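Long-range contacts in 2-hydroxyisobutyryl-CoA synthetase (Aquincola tertiaricarbonis, PDB 6HDW), which belongs to the acyl-CoA synthetases of the AMP-binding (ANL) superfamily, with a large N-terminal part and a smaller C-terminal domain: residues A[247-252]-A[270-275]; A[221-226]-A[461-466]. One frame throughout, in Å; residues are numbered along the deposited sequence.

Interaction 1. Residues A[247-252]-A[270-275]; sequences LFFSGE and AKVYDC. With 8LE ([[(2~{R},3~{S},4~{R},5~{R})-5-(6-aminopurin-9-yl)-3,4-bis(oxidanyl)oxolan-2-yl]methoxy-oxidanyl-phosphoryl] 2-methyl-2-oxidanyl-propanoate), chain B.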
ATOM      1  N   LEU A 247      19.351   1.555  -6.444  1.00 40.01           N
ATOM      2  CA  LEU A 247      18.256   0.637  -6.183  1.00 37.12           C
ATOM      3  C   LEU A 247      18.698  -0.077  -4.916  1.00 38.04           C
ATOM      4  O   LEU A 247      19.856  -0.492  -4.823  1.00 38.32           O
ATOM      5  CB  LEU A 247      18.067  -0.376  -7.330  1.00 37.15           C
ATOM      6  CG  LEU A 247      17.686   0.178  -8.702  1.00 42.07           C
ATOM      7  CD1 LEU A 247      18.924   0.334  -9.578  1.00 43.67           C
ATOM      8  CD2 LEU A 247      16.669  -0.727  -9.396  1.00 42.62           C
ATOM      9  N   PHE A 248      17.820  -0.144  -3.919  1.00 32.35           N
ATOM     10  CA  PHE A 248      18.117  -0.815  -2.661  1.00 31.73           C
ATOM     11  C   PHE A 248      17.069  -1.877  -2.407  1.00 33.33           C
ATOM     12  O   PHE A 248      15.884  -1.633  -2.592  1.00 32.37           O
ATOM     13  CB  PHE A 248      18.340   0.177  -1.503  1.00 33.55           C
ATOM     14  CG  PHE A 248      17.154   0.926  -0.947  1.00 34.58           C
ATOM     15  CD1 PHE A 248      16.601   2.000  -1.639  1.00 37.52           C
ATOM     16  CD2 PHE A 248      16.675   0.651   0.330  1.00 36.16           C
ATOM     17  CE1 PHE A 248      15.536   2.729  -1.099  1.00 37.81           C
ATOM     18  CE2 PHE A 248      15.619   1.389   0.875  1.00 38.47           C
ATOM     19  CZ  PHE A 248      15.048   2.413   0.149  1.00 36.66           C
ATOM     20  N   PHE A 249      17.509  -3.092  -2.118  1.00 30.67           N
ATOM     21  CA  PHE A 249      16.587  -4.213  -2.020  1.00 29.67           C
ATOM     22  C   PHE A 249      16.689  -5.003  -0.751  1.00 34.10           C
ATOM     23  O   PHE A 249      17.756  -5.062  -0.131  1.00 34.52           O
ATOM     24  CB  PHE A 249      16.829  -5.206  -3.192  1.00 31.83           C
ATOM     25  CG  PHE A 249      16.967  -4.653  -4.592  1.00 33.15           C
ATOM     26  CD1 PHE A 249      15.883  -4.065  -5.235  1.00 34.36           C
ATOM     27  CD2 PHE A 249      18.156  -4.798  -5.299  1.00 36.63           C
ATOM     28  CE1 PHE A 249      16.007  -3.568  -6.533  1.00 36.04           C
ATOM     29  CE2 PHE A 249      18.274  -4.315  -6.606  1.00 39.78           C
ATOM     30  CZ  PHE A 249      17.196  -3.718  -7.217  1.00 36.93           C
ATOM     31  N   SER A 250      15.579  -5.700  -0.435  1.00 29.86           N
ATOM     32  CA  SER A 250      15.429  -6.674   0.644  1.00 29.19           C
ATOM     33  C   SER A 250      14.351  -7.702   0.252  1.00 33.91           C
ATOM     34  O   SER A 250      13.583  -7.472  -0.687  1.00 34.02           O
ATOM     35  CB  SER A 250      15.090  -5.988   1.967  1.00 29.60           C
ATOM     36  OG  SER A 250      13.726  -5.610   2.056  1.00 34.27           O
ATOM     37  N   GLY A 251      14.307  -8.821   0.965  1.00 30.66           N
ATOM     38  CA  GLY A 251      13.266  -9.817   0.772  1.00 30.57           C
ATOM     39  C   GLY A 251      13.759 -11.193   0.426  1.00 37.47           C
ATOM     40  O   GLY A 251      13.079 -12.179   0.702  1.00 38.61           O
ATOM     41  N   GLU A 252      14.940 -11.262  -0.200  1.00 34.60           N
ATOM     42  CA  GLU A 252      15.526 -12.501  -0.694  1.00 35.44           C
ATOM     43  C   GLU A 252      16.966 -12.239  -1.136  1.00 39.72           C
ATOM     44  O   GLU A 252      17.310 -11.075  -1.339  1.00 38.60           O
ATOM     45  CB  GLU A 252      14.708 -12.989  -1.918  1.00 37.17           C
ATOM     46  CG  GLU A 252      14.464 -11.901  -2.960  1.00 39.88           C
ATOM     47  CD  GLU A 252      13.926 -12.324  -4.311  1.00 45.78           C
ATOM     48  OE1 GLU A 252      13.376 -13.442  -4.434  1.00 47.19           O
ATOM     49  OE2 GLU A 252      14.031 -11.508  -5.248  1.00 41.33           O
ATOM     50  N   ALA A 270      22.827   2.144 -12.593  1.00 47.73           N
ATOM     51  CA  ALA A 270      22.791   2.655 -11.224  1.00 45.86           C
ATOM     52  C   ALA A 270      23.461   1.676 -10.268  1.00 48.66           C
ATOM     53  O   ALA A 270      23.873   0.591 -10.691  1.00 49.64           O
ATOM     54  CB  ALA A 270      21.336   2.888 -10.805  1.00 44.17           C
ATOM     55  N   LYS A 271      23.614   2.071  -8.995  1.00 43.33           N
ATOM     56  CA  LYS A 271      24.205   1.213  -7.973  1.00 42.45           C
ATOM     57  C   LYS A 271      23.129   0.363  -7.311  1.00 43.73           C
ATOM     58  O   LYS A 271      21.962   0.754  -7.283  1.00 41.81           O
ATOM     59  CB  LYS A 271      24.977   2.035  -6.934  1.00 45.30           C
ATOM     60  CG  LYS A 271      26.359   2.430  -7.415  1.00 62.34           C
ATOM     61  CD  LYS A 271      27.095   3.272  -6.399  1.00 72.76           C
ATOM     62  CE  LYS A 271      28.044   2.473  -5.547  1.00 79.05           C
ATOM     63  NZ  LYS A 271      28.923   3.372  -4.769  1.00 87.25           N
ATOM     64  N   VAL A 272      23.522  -0.813  -6.805  1.00 40.29           N
ATOM     65  CA  VAL A 272      22.621  -1.740  -6.130  1.00 37.75           C
ATOM     66  C   VAL A 272      23.056  -1.916  -4.681  1.00 40.44           C
ATOM     67  O   VAL A 272      24.233  -2.143  -4.415  1.00 40.56           O
ATOM     68  CB  VAL A 272      22.465  -3.090  -6.897  1.00 41.48           C
ATOM     69  CG1 VAL A 272      21.895  -4.188  -5.999  1.00 39.98           C
ATOM     70  CG2 VAL A 272      21.590  -2.911  -8.137  1.00 41.12           C
ATOM     71  N   TYR A 273      22.103  -1.810  -3.748  1.00 36.06           N
ATOM     72  CA  TYR A 273      22.396  -2.000  -2.333  1.00 35.15           C
ATOM     73  C   TYR A 273      21.577  -3.105  -1.741  1.00 37.96           C
ATOM     74  O   TYR A 273      20.368  -3.184  -1.975  1.00 36.85           O
ATOM     75  CB  TYR A 273      22.224  -0.703  -1.521  1.00 35.66           C
ATOM     76  CG  TYR A 273      23.136   0.405  -1.984  1.00 38.34           C
ATOM     77  CD1 TYR A 273      24.520   0.248  -1.968  1.00 41.95           C
ATOM     78  CD2 TYR A 273      22.620   1.593  -2.488  1.00 38.67           C
ATOM     79  CE1 TYR A 273      25.367   1.251  -2.429  1.00 45.00           C
ATOM     80  CE2 TYR A 273      23.459   2.608  -2.948  1.00 40.72           C
ATOM     81  CZ  TYR A 273      24.833   2.437  -2.905  1.00 48.34           C
ATOM     82  OH  TYR A 273      25.666   3.427  -3.352  1.00 49.86           O
ATOM     83  N   ASP A 274      22.248  -3.942  -0.946  1.00 34.75           N
ATOM     84  CA  ASP A 274      21.654  -5.044  -0.209  1.00 33.75           C
ATOM     85  C   ASP A 274      21.325  -4.570   1.212  1.00 36.34           C
ATOM     86  O   ASP A 274      22.136  -3.882   1.840  1.00 35.42           O
ATOM     87  CB  ASP A 274      22.637  -6.222  -0.157  1.00 36.56           C
ATOM     88  CG  ASP A 274      22.045  -7.563   0.238  1.00 45.12           C
ATOM     89  OD1 ASP A 274      20.822  -7.756   0.052  1.00 45.12           O
ATOM     90  OD2 ASP A 274      22.821  -8.454   0.644  1.00 48.23           O
ATOM     91  N   CYS A 275      20.119  -4.912   1.689  1.00 31.22           N
ATOM     92  CA  CYS A 275      19.630  -4.655   3.044  1.00 30.34           C
ATOM     93  C   CYS A 275      18.571  -5.694   3.397  1.00 32.75           C
ATOM     94  O   CYS A 275      18.147  -6.437   2.521  1.00 31.73           O
ATOM     95  CB  CYS A 275      19.117  -3.223   3.223  1.00 29.96           C
ATOM     96  SG  CYS A 275      17.523  -2.876   2.436  1.00 32.54           S
TER
HETATM   97  C2  8LE B1001      18.954 -12.671   1.702  1.00 36.89           C
HETATM   98  CAA 8LE B1001      11.067  -7.097   5.508  1.00 32.56           C
HETATM   99  CAZ 8LE B1001      12.058  -7.954   4.699  1.00 33.20           C
HETATM  100  CAB 8LE B1001      13.454  -7.903   5.348  1.00 31.17           C
HETATM  101  OAF 8LE B1001      12.177  -7.414   3.390  1.00 30.69           O
HETATM  102  CAS 8LE B1001      11.535  -9.410   4.597  1.00 37.08           C
HETATM  103  OAD 8LE B1001      11.371  -9.944   3.503  1.00 38.09           O
HETATM  104  OAQ 8LE B1001      11.252 -10.022   5.785  1.00 39.96           O
HETATM  105  PBC 8LE B1001      10.391 -11.408   5.991  1.00 38.94           P
HETATM  106  OAI 8LE B1001       9.068 -11.332   5.107  1.00 34.68           O
HETATM  107  OAE 8LE B1001      10.138 -11.631   7.433  1.00 44.06           O
HETATM  108  O5' 8LE B1001      11.298 -12.564   5.419  1.00 38.43           O
HETATM  109  C5' 8LE B1001      12.611 -12.641   5.959  1.00 35.22           C
HETATM  110  C4' 8LE B1001      13.387 -13.690   5.209  1.00 31.62           C
HETATM  111  O4' 8LE B1001      13.589 -13.224   3.851  1.00 31.34           O
HETATM  112  C3' 8LE B1001      14.729 -13.732   5.828  1.00 31.85           C
HETATM  113  O3' 8LE B1001      14.719 -14.676   6.903  1.00 30.83           O
HETATM  114  C2' 8LE B1001      15.590 -14.193   4.651  1.00 33.51           C
HETATM  115  O2' 8LE B1001      15.468 -15.622   4.384  1.00 35.26           O
HETATM  116  C1' 8LE B1001      14.977 -13.423   3.504  1.00 32.25           C
HETATM  117  N9  8LE B1001      15.682 -12.123   3.263  1.00 37.11           N
HETATM  118  C8  8LE B1001      15.269 -10.884   3.553  1.00 37.48           C
HETATM  119  N7  8LE B1001      16.213 -10.033   3.166  1.00 38.24           N
HETATM  120  C5  8LE B1001      17.227 -10.737   2.650  1.00 38.48           C
HETATM  121  C4  8LE B1001      16.892 -12.039   2.716  1.00 38.12           C
HETATM  122  N3  8LE B1001      17.713 -13.006   2.242  1.00 36.73           N
HETATM  123  N1  8LE B1001      19.276 -11.312   1.646  1.00 38.11           N
HETATM  124  C6  8LE B1001      18.405 -10.390   2.098  1.00 37.59           C
HETATM  125  N6  8LE B1001      18.707  -9.100   2.027  1.00 35.34           N
HETATM  126  O   HOH W   1      19.275  -9.209  -1.682  1.00 35.79           O

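Interaction 2. Residues A[221-226]-A[461-466]; sequences TPSYAI and ARTDFK. With 8LE ([[(2~{R},3~{S},4~{R},5~{R})-5-(6-aminopurin-9-yl)-3,4-bis(oxidanyl)oxolan-2-yl]methoxy-oxidanyl-phosphoryl] 2-methyl-2-oxidanyl-propanoate), chain B.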
ATOM      1  N   THR A 221      12.129  -5.864  -4.357  1.00 28.10           N
ATOM      2  CA  THR A 221      12.881  -7.127  -4.337  1.00 28.83           C
ATOM      3  C   THR A 221      13.841  -7.150  -5.536  1.00 35.93           C
ATOM      4  O   THR A 221      13.529  -6.530  -6.564  1.00 35.81           O
ATOM      5  CB  THR A 221      11.957  -8.371  -4.371  1.00 34.88           C
ATOM      6  OG1 THR A 221      11.193  -8.400  -5.584  1.00 34.04           O
ATOM      7  CG2 THR A 221      11.063  -8.500  -3.127  1.00 29.05           C
ATOM      8  N   PRO A 222      14.994  -7.864  -5.460  1.00 33.69           N
ATOM      9  CA  PRO A 222      15.880  -7.939  -6.639  1.00 34.74           C
ATOM     10  C   PRO A 222      15.164  -8.559  -7.848  1.00 41.00           C
ATOM     11  O   PRO A 222      15.428  -8.156  -8.979  1.00 41.83           O
ATOM     12  CB  PRO A 222      17.051  -8.805  -6.155  1.00 37.21           C
ATOM     13  CG  PRO A 222      16.992  -8.746  -4.652  1.00 40.11           C
ATOM     14  CD  PRO A 222      15.537  -8.646  -4.329  1.00 34.68           C
ATOM     15  N   SER A 223      14.215  -9.496  -7.601  1.00 38.20           N
ATOM     16  CA  SER A 223      13.411 -10.147  -8.642  1.00 39.20           C
ATOM     17  C   SER A 223      12.544  -9.140  -9.389  1.00 42.33           C
ATOM     18  O   SER A 223      12.461  -9.227 -10.615  1.00 43.29           O
ATOM     19  CB  SER A 223      12.531 -11.243  -8.048  1.00 41.95           C
ATOM     20  OG  SER A 223      13.329 -12.351  -7.685  1.00 51.76           O
ATOM     21  N   TYR A 224      11.899  -8.194  -8.658  1.00 36.56           N
ATOM     22  CA  TYR A 224      11.059  -7.168  -9.280  1.00 35.57           C
ATOM     23  C   TYR A 224      11.850  -6.236 -10.174  1.00 41.04           C
ATOM     24  O   TYR A 224      11.347  -5.879 -11.233  1.00 42.73           O
ATOM     25  CB  TYR A 224      10.208  -6.363  -8.273  1.00 33.95           C
ATOM     26  CG  TYR A 224       9.147  -5.512  -8.953  1.00 34.21           C
ATOM     27  CD1 TYR A 224       8.559  -5.916 -10.149  1.00 37.51           C
ATOM     28  CD2 TYR A 224       8.716  -4.320  -8.388  1.00 33.38           C
ATOM     29  CE1 TYR A 224       7.579  -5.149 -10.769  1.00 38.55           C
ATOM     30  CE2 TYR A 224       7.722  -3.550  -8.995  1.00 33.93           C
ATOM     31  CZ  TYR A 224       7.159  -3.970 -10.185  1.00 41.05           C
ATOM     32  OH  TYR A 224       6.180  -3.234 -10.796  1.00 42.94           O
ATOM     33  N   ALA A 225      13.073  -5.853  -9.772  1.00 37.56           N
ATOM     34  CA  ALA A 225      13.946  -5.004 -10.589  1.00 38.38           C
ATOM     35  C   ALA A 225      14.207  -5.673 -11.966  1.00 44.85           C
ATOM     36  O   ALA A 225      14.060  -5.009 -12.991  1.00 45.90           O
ATOM     37  CB  ALA A 225      15.250  -4.749  -9.866  1.00 38.71           C
ATOM     38  N   ILE A 226      14.491  -6.996 -11.988  1.00 42.07           N
ATOM     39  CA  ILE A 226      14.693  -7.747 -13.235  1.00 44.22           C
ATOM     40  C   ILE A 226      13.397  -7.746 -14.079  1.00 49.34           C
ATOM     41  O   ILE A 226      13.441  -7.339 -15.242  1.00 50.25           O
ATOM     42  CB  ILE A 226      15.297  -9.171 -13.014  1.00 48.11           C
ATOM     43  CG1 ILE A 226      16.759  -9.079 -12.547  1.00 48.73           C
ATOM     44  CG2 ILE A 226      15.223 -10.030 -14.292  1.00 50.55           C
ATOM     45  CD1 ILE A 226      17.065  -9.932 -11.351  1.00 56.01           C
ATOM     46  N   ALA A 461       6.699 -17.714 -15.051  1.00 41.57           N
ATOM     47  CA  ALA A 461       6.097 -16.566 -14.384  1.00 41.85           C
ATOM     48  C   ALA A 461       7.149 -15.721 -13.664  1.00 43.75           C
ATOM     49  O   ALA A 461       8.003 -16.257 -12.944  1.00 41.32           O
ATOM     50  CB  ALA A 461       5.034 -17.032 -13.394  1.00 42.92           C
ATOM     51  N   ARG A 462       7.110 -14.405 -13.914  1.00 41.17           N
ATOM     52  CA  ARG A 462       7.963 -13.408 -13.255  1.00 40.40           C
ATOM     53  C   ARG A 462       7.189 -12.909 -11.997  1.00 43.78           C
ATOM     54  O   ARG A 462       5.978 -13.149 -11.897  1.00 43.75           O
ATOM     55  CB  ARG A 462       8.300 -12.233 -14.208  1.00 40.93           C
ATOM     56  CG  ARG A 462       8.971 -12.599 -15.557  1.00 52.73           C
ATOM     57  CD  ARG A 462      10.360 -13.194 -15.401  1.00 57.01           C
ATOM     58  NE  ARG A 462      11.155 -13.244 -16.638  1.00 58.26           N
ATOM     59  CZ  ARG A 462      11.133 -14.232 -17.532  1.00 64.19           C
ATOM     60  NH1 ARG A 462      10.291 -15.246 -17.392  1.00 56.25           N
ATOM     61  NH2 ARG A 462      11.935 -14.199 -18.587  1.00 44.36           N
ATOM     62  N   THR A 463       7.879 -12.241 -11.045  1.00 39.41           N
ATOM     63  CA  THR A 463       7.256 -11.736  -9.802  1.00 38.36           C
ATOM     64  C   THR A 463       7.699 -10.318  -9.405  1.00 39.83           C
ATOM     65  O   THR A 463       8.825  -9.913  -9.693  1.00 38.21           O
ATOM     66  CB  THR A 463       7.465 -12.730  -8.619  1.00 41.26           C
ATOM     67  OG1 THR A 463       6.717 -12.282  -7.477  1.00 38.27           O
ATOM     68  CG2 THR A 463       8.940 -12.915  -8.231  1.00 37.37           C
ATOM     69  N   ASP A 464       6.802  -9.595  -8.698  1.00 36.53           N
ATOM     70  CA  ASP A 464       7.050  -8.273  -8.114  1.00 36.81           C
ATOM     71  C   ASP A 464       7.361  -8.404  -6.615  1.00 39.26           C
ATOM     72  O   ASP A 464       7.526  -7.400  -5.909  1.00 40.43           O
ATOM     73  CB  ASP A 464       5.890  -7.288  -8.373  1.00 40.38           C
ATOM     74  CG  ASP A 464       4.494  -7.734  -7.986  1.00 49.82           C
ATOM     75  OD1 ASP A 464       4.370  -8.693  -7.196  1.00 47.55           O
ATOM     76  OD2 ASP A 464       3.524  -7.127  -8.480  1.00 59.27           O
ATOM     77  N   PHE A 465       7.436  -9.663  -6.142  1.00 33.82           N
ATOM     78  CA  PHE A 465       7.729 -10.047  -4.765  1.00 33.00           C
ATOM     79  C   PHE A 465       8.944 -11.003  -4.745  1.00 36.34           C
ATOM     80  O   PHE A 465       9.894 -10.763  -5.486  1.00 36.16           O
ATOM     81  CB  PHE A 465       6.467 -10.622  -4.075  1.00 34.75           C
ATOM     82  CG  PHE A 465       6.523 -10.739  -2.561  1.00 36.35           C
ATOM     83  CD1 PHE A 465       6.815  -9.634  -1.769  1.00 39.16           C
ATOM     84  CD2 PHE A 465       6.258 -11.953  -1.931  1.00 38.04           C
ATOM     85  CE1 PHE A 465       6.865  -9.743  -0.378  1.00 40.25           C
ATOM     86  CE2 PHE A 465       6.313 -12.061  -0.535  1.00 40.72           C
ATOM     87  CZ  PHE A 465       6.614 -10.952   0.229  1.00 39.33           C
ATOM     88  N   LYS A 466       8.926 -12.047  -3.909  1.00 33.57           N
ATOM     89  CA  LYS A 466      10.007 -13.011  -3.735  1.00 33.81           C
ATOM     90  C   LYS A 466       9.876 -14.175  -4.720  1.00 40.81           C
ATOM     91  O   LYS A 466       8.813 -14.803  -4.806  1.00 40.89           O
ATOM     92  CB  LYS A 466      10.004 -13.566  -2.290  1.00 35.71           C
ATOM     93  CG  LYS A 466      10.101 -12.505  -1.194  1.00 35.32           C
ATOM     94  CD  LYS A 466       9.919 -13.134   0.187  1.00 31.27           C
ATOM     95  CE  LYS A 466       9.921 -12.103   1.294  1.00 35.46           C
ATOM     96  NZ  LYS A 466       9.905 -12.749   2.631  1.00 44.14           N
TER
HETATM   97  C2  8LE B1001      18.954 -12.671   1.702  1.00 36.89           C
HETATM   98  CAA 8LE B1001      11.067  -7.097   5.508  1.00 32.56           C
HETATM   99  CAZ 8LE B1001      12.058  -7.954   4.699  1.00 33.20           C
HETATM  100  CAB 8LE B1001      13.454  -7.903   5.348  1.00 31.17           C
HETATM  101  OAF 8LE B1001      12.177  -7.414   3.390  1.00 30.69           O
HETATM  102  CAS 8LE B1001      11.535  -9.410   4.597  1.00 37.08           C
HETATM  103  OAD 8LE B1001      11.371  -9.944   3.503  1.00 38.09           O
HETATM  104  OAQ 8LE B1001      11.252 -10.022   5.785  1.00 39.96           O
HETATM  105  PBC 8LE B1001      10.391 -11.408   5.991  1.00 38.94           P
HETATM  106  OAI 8LE B1001       9.068 -11.332   5.107  1.00 34.68           O
HETATM  107  OAE 8LE B1001      10.138 -11.631   7.433  1.00 44.06           O
HETATM  108  O5' 8LE B1001      11.298 -12.564   5.419  1.00 38.43           O
HETATM  109  C5' 8LE B1001      12.611 -12.641   5.959  1.00 35.22           C
HETATM  110  C4' 8LE B1001      13.387 -13.690   5.209  1.00 31.62           C
HETATM  111  O4' 8LE B1001      13.589 -13.224   3.851  1.00 31.34           O
HETATM  112  C3' 8LE B1001      14.729 -13.732   5.828  1.00 31.85           C
HETATM  113  O3' 8LE B1001      14.719 -14.676   6.903  1.00 30.83           O
HETATM  114  C2' 8LE B1001      15.590 -14.193   4.651  1.00 33.51           C
HETATM  115  O2' 8LE B1001      15.468 -15.622   4.384  1.00 35.26           O
HETATM  116  C1' 8LE B1001      14.977 -13.423   3.504  1.00 32.25           C
HETATM  117  N9  8LE B1001      15.682 -12.123   3.263  1.00 37.11           N
HETATM  118  C8  8LE B1001      15.269 -10.884   3.553  1.00 37.48           C
HETATM  119  N7  8LE B1001      16.213 -10.033   3.166  1.00 38.24           N
HETATM  120  C5  8LE B1001      17.227 -10.737   2.650  1.00 38.48           C
HETATM  121  C4  8LE B1001      16.892 -12.039   2.716  1.00 38.12           C
HETATM  122  N3  8LE B1001      17.713 -13.006   2.242  1.00 36.73           N
HETATM  123  N1  8LE B1001      19.276 -11.312   1.646  1.00 38.11           N
HETATM  124  C6  8LE B1001      18.405 -10.390   2.098  1.00 37.59           C
HETATM  125  N6  8LE B1001      18.707  -9.100   2.027  1.00 35.34           N
HETATM  126  O   HOH W   2       9.235  -5.467  -5.015  1.00 24.00           O

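Interaction 1. Residues A[247-252]-A[270-275]
Phe249 lays the CE2 corner of its ring against Val272, 3.7 Å from CG1, the ring and the forked side chain crossing at a slant. With CG set beside its own backbone N (chi1 -47°), the ring leans toward the neighbouring strand. On the same face of the sheet Leu247 reaches Ala270, CD1 to CB 3.7 Å. Phe248 and Tyr273 occupy the other face: they meet through their CB atoms, 4.0 Å apart, while the Phe248 ring swings away and has Cys275 SG at its edge, near the ring plane. Between these two layers of side chains strands 247-249 and 271-274 run parallel, 20° apart, and backbone N-H groups zip them together: Leu247 N to Lys271 O, Tyr273 N to Leu247 O, Phe249 N to Tyr273 O and Cys275 N to Phe249 O.

At the C-terminal ends of the two strands polar groups meet 8LE, the usual place for a pocket in a parallel alpha/beta sheet. Ser250 OG, also hydrogen-bonded to Tyr219 OH, shares a 2.7 Å hydrogen bond with OAF of 8LE. The adenine amino group N6 gives one hydrogen bond to Cys275 O, at 2.8 Å, and a longer one to Asp274 OD1, at 3.2 Å. Asp274 OD1 also takes a water hydrogen bond, that water bridging to Glu252 O, while OD2 is hydrogen-bonded to Ser256 OG.

Strand 246-249, helix 258-268 and strand 271-274 form a beta-alpha-beta unit at one margin of the parallel sheet. The helix covers the face carrying Leu247, Phe249 and Val272, joined there by helix 222-234 against Phe249, and strand 217-220 flanks strand 246-249 on the side away from 271-274.

Interaction 2. Residues A[221-226]-A[461-466]
Thr221 and Phe465 provide the hydrogen bond that crosses between the helix start and the loop 461-466. Thr221 OG1 donates to Phe465 O at 2.7 Å, approaching from above the carbonyl plane, 41° out of it. Thr221 OG1 in turn accepts from Tyr224 N at 3.2 Å, so Thr221 serves as N-cap of helix 222-234 while gripping the loop. Its chi1 of 62°, which sets OG1 between the backbone N and the carbonyl carbon, allows both bonds. A water adds a second polar link, accepting from Thr221 N and donating to Asp464 O. Within the loop, Phe465 N bonds to Thr463 OG1 at 3.0 Å, closing an ST turn.

The apolar part is a CH-pi contact: Asp464 CB sits over one face of the Tyr224 ring, 3.6 Å from its centroid, and the carboxylate plane stands almost upright to the ring, 86° apart. The polar ends of this pair lead elsewhere, Asp464 OD2 to Gly198 N and Tyr224 OH to Ser203. Beside them Ser223 CB packs on Thr463 CG2, at 4.0 Å.

Lys466 carries the contact to the ligand. Its extended chain passes over the centre of one Phe465 ring face with CG and carries NZ to 8LE, where it bonds OAI at 3.0 Å and, weakly, O5' and OAD. It thus brings the C-terminal domain to a ligand held mainly by the N-terminal part, consistent with the C-terminal lysine of ANL enzymes.

The loop lies between strands 450-454 and 470-471 of the C-terminal domain and meets the first turn of helix 222-234 in the N-terminal part. Helix 258-268 and strand 246-249 pack against that helix through Pro222 and Ala225, while Arg462 forms salt bridges with Glu230, farther along it, and with Glu418 of strand 413-419.

Overall arrangement
Interaction 1 is a buried core contact between neighbouring strands of one sheet, built on backbone hydrogen bonds and apolar side chains. Interaction 2 is only partly buried and joins the two family regions of the chain, relying on a hydrogen bond from the helix-capping threonine to a loop carbonyl, a water and a CH-pi contact. Strand 246-249 follows helix 222-234 in sequence and packs against it, Phe249 CZ lying 3.4 Å from Ala225 CB. Glu252 OE2 also probably hydrogen-bonds Ser223 OG, directly linking the two contacts. Both meet 8LE: interaction 1 touches the adenine and the hydroxyl OAF, whereas interaction 2 sends a lysine to a phosphate oxygen and, weakly, to the bridging O5' and the acyl carbonyl oxygen.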